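Local structure of type I modular polyketide synthase (Streptomyces albus subsp. albus, 6IYR) at residues L60-R65 against L101-D105. The protein is an acyltransferase domain of the salinomycin polyketide synthase that probably selects a malonyl-type extender unit from coenzyme A and passes it to the acyl carrier protein. Residues are numbered along the deposited sequence; the frame is centred on the assembly and turned at random.
Sequences LAEFTR and LTALD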
# COMPACT_ATOMS: atom_id res chain seq x y z
N LEU A 60 6.82 -26.11 -21.13
CA LEU A 60 7.21 -26.34 -19.76
C LEU A 60 6.37 -27.44 -19.18
O LEU A 60 6.87 -28.29 -18.50
CB LEU A 60 7.08 -25.08 -18.92
CG LEU A 60 8.38 -24.47 -18.43
CD1 LEU A 60 8.05 -23.32 -17.48
CD2 LEU A 60 9.21 -25.51 -17.71
N ALA A 61 5.08 -27.43 -19.49
CA ALA A 61 4.16 -28.43 -19.01
C ALA A 61 4.56 -29.80 -19.55
O ALA A 61 4.52 -30.77 -18.83
CB ALA A 61 2.75 -28.09 -19.40
N GLU A 62 4.97 -29.87 -20.81
CA GLU A 62 5.38 -31.12 -21.40
C GLU A 62 6.60 -31.67 -20.66
O GLU A 62 6.67 -32.84 -20.35
CB GLU A 62 5.67 -30.95 -22.89
CG GLU A 62 4.42 -30.79 -23.73
CD GLU A 62 4.69 -30.20 -25.10
OE1 GLU A 62 3.74 -29.72 -25.72
OE2 GLU A 62 5.84 -30.23 -25.55
N PHE A 63 7.53 -30.79 -20.34
CA PHE A 63 8.70 -31.20 -19.61
C PHE A 63 8.39 -31.74 -18.22
O PHE A 63 8.94 -32.74 -17.82
CB PHE A 63 9.66 -30.02 -19.50
CG PHE A 63 10.68 -30.19 -18.44
CD1 PHE A 63 11.87 -30.82 -18.72
CD2 PHE A 63 10.45 -29.74 -17.17
CE1 PHE A 63 12.82 -30.99 -17.75
CE2 PHE A 63 11.40 -29.90 -16.19
CZ PHE A 63 12.59 -30.53 -16.48
N THR A 64 7.51 -31.07 -17.48
CA THR A 64 7.18 -31.55 -16.14
C THR A 64 6.37 -32.84 -16.14
O THR A 64 6.47 -33.63 -15.24
CB THR A 64 6.67 -30.50 -15.11
OG1 THR A 64 5.27 -30.54 -14.97
CG2 THR A 64 7.11 -29.13 -15.42
N ARG A 65 5.59 -33.04 -17.19
CA ARG A 65 4.79 -34.24 -17.31
C ARG A 65 5.68 -35.49 -17.35
O ARG A 65 5.32 -36.49 -16.78
CB ARG A 65 3.95 -34.19 -18.57
CG ARG A 65 2.68 -33.38 -18.47
CD ARG A 65 1.99 -33.34 -19.81
NE ARG A 65 0.92 -32.38 -19.85
CZ ARG A 65 0.75 -31.50 -20.82
NH1 ARG A 65 1.56 -31.50 -21.86
NH2 ARG A 65 -0.25 -30.65 -20.77
N LEU A 101 1.92 -28.52 -12.66
CA LEU A 101 1.19 -29.03 -13.81
C LEU A 101 -0.16 -28.34 -13.95
O LEU A 101 -0.55 -27.91 -15.03
CB LEU A 101 1.01 -30.56 -13.68
CG LEU A 101 1.69 -31.54 -14.66
CD1 LEU A 101 2.90 -31.00 -15.38
CD2 LEU A 101 2.02 -32.85 -13.94
N THR A 102 -0.93 -28.31 -12.87
CA THR A 102 -2.22 -27.67 -12.88
C THR A 102 -2.10 -26.21 -13.29
O THR A 102 -2.91 -25.71 -14.06
CB THR A 102 -2.85 -27.75 -11.49
OG1 THR A 102 -2.92 -29.13 -11.10
CG2 THR A 102 -4.23 -27.11 -11.46
N ALA A 103 -1.09 -25.52 -12.77
CA ALA A 103 -0.95 -24.09 -13.06
C ALA A 103 -0.48 -23.85 -14.50
O ALA A 103 -1.08 -23.06 -15.22
CB ALA A 103 0.03 -23.47 -12.08
N LEU A 104 0.46 -24.66 -14.99
CA LEU A 104 0.92 -24.50 -16.36
C LEU A 104 -0.13 -24.84 -17.42
O LEU A 104 -0.13 -24.29 -18.51
CB LEU A 104 2.16 -25.32 -16.61
CG LEU A 104 3.41 -24.83 -15.89
CD1 LEU A 104 4.44 -25.94 -15.77
CD2 LEU A 104 4.00 -23.62 -16.59
N ASP A 105 -0.97 -25.80 -17.14
CA ASP A 105 -1.97 -26.18 -18.11
C ASP A 105 -2.98 -25.03 -18.22
O ASP A 105 -3.43 -24.70 -19.32
CB ASP A 105 -2.67 -27.45 -17.67
CG ASP A 105 -1.93 -28.73 -18.14
OD1 ASP A 105 -0.95 -28.65 -18.91
OD2 ASP A 105 -2.38 -29.82 -17.78
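Leu104 drives its forked end into the face of helix 50-65 made by Leu60, Ala61 and Thr64, forming the tight, apolar half of this helix pair. The axes of 60-65 and 101-105 run nearly antiparallel (156°), 9.4 Å apart at their closest. Ala61 and Leu104 have the nearest CA atoms across the segments, and Ala61 CB lies 4.0 Å from Leu104 CB. With CG anti to the carbonyl carbon (chi1 -69°), Leu104 points its fork at helix 50-65, where the two methyls diverge. Leu104 CD2 meets Leu60 CB at 4.1 Å, while Leu104 CD1 rests against the Ala61 backbone and lies 4.2 Å from Thr64 CG2. Trp43 of strand 41-47 touches Leu60, Thr64 and Leu104, and Val92 of strand 88-94 adds to the packing on Leu104. Beside this patch Leu101 runs past Thr64 and across the Arg65 chain near CG, but a clash makes the placement of Leu101 CD1 and Thr64 OG1 doubtful. The more open flank is polar: the straight Arg65 chain reaches Asp105 in a salt bridge, Arg65 NH2 to Asp105 OD1 2.8 Å. Guanidinium and carboxylate planes are 41° apart, and Asp105 OD2, though at the guanidinium edge, stays 3.8 Å from Arg65 NH2, so a single oxygen carries the bridge. Ala61 CB lies over one guanidinium face, displaced from its centre, and also touches Asp105 OD1 at 3.8 Å. Antiparallel helices closing over neighbouring strands in this way are consistent with the small alpha/beta linker subdomain that joins ketosynthase to acyltransferase in modular polyketide synthases.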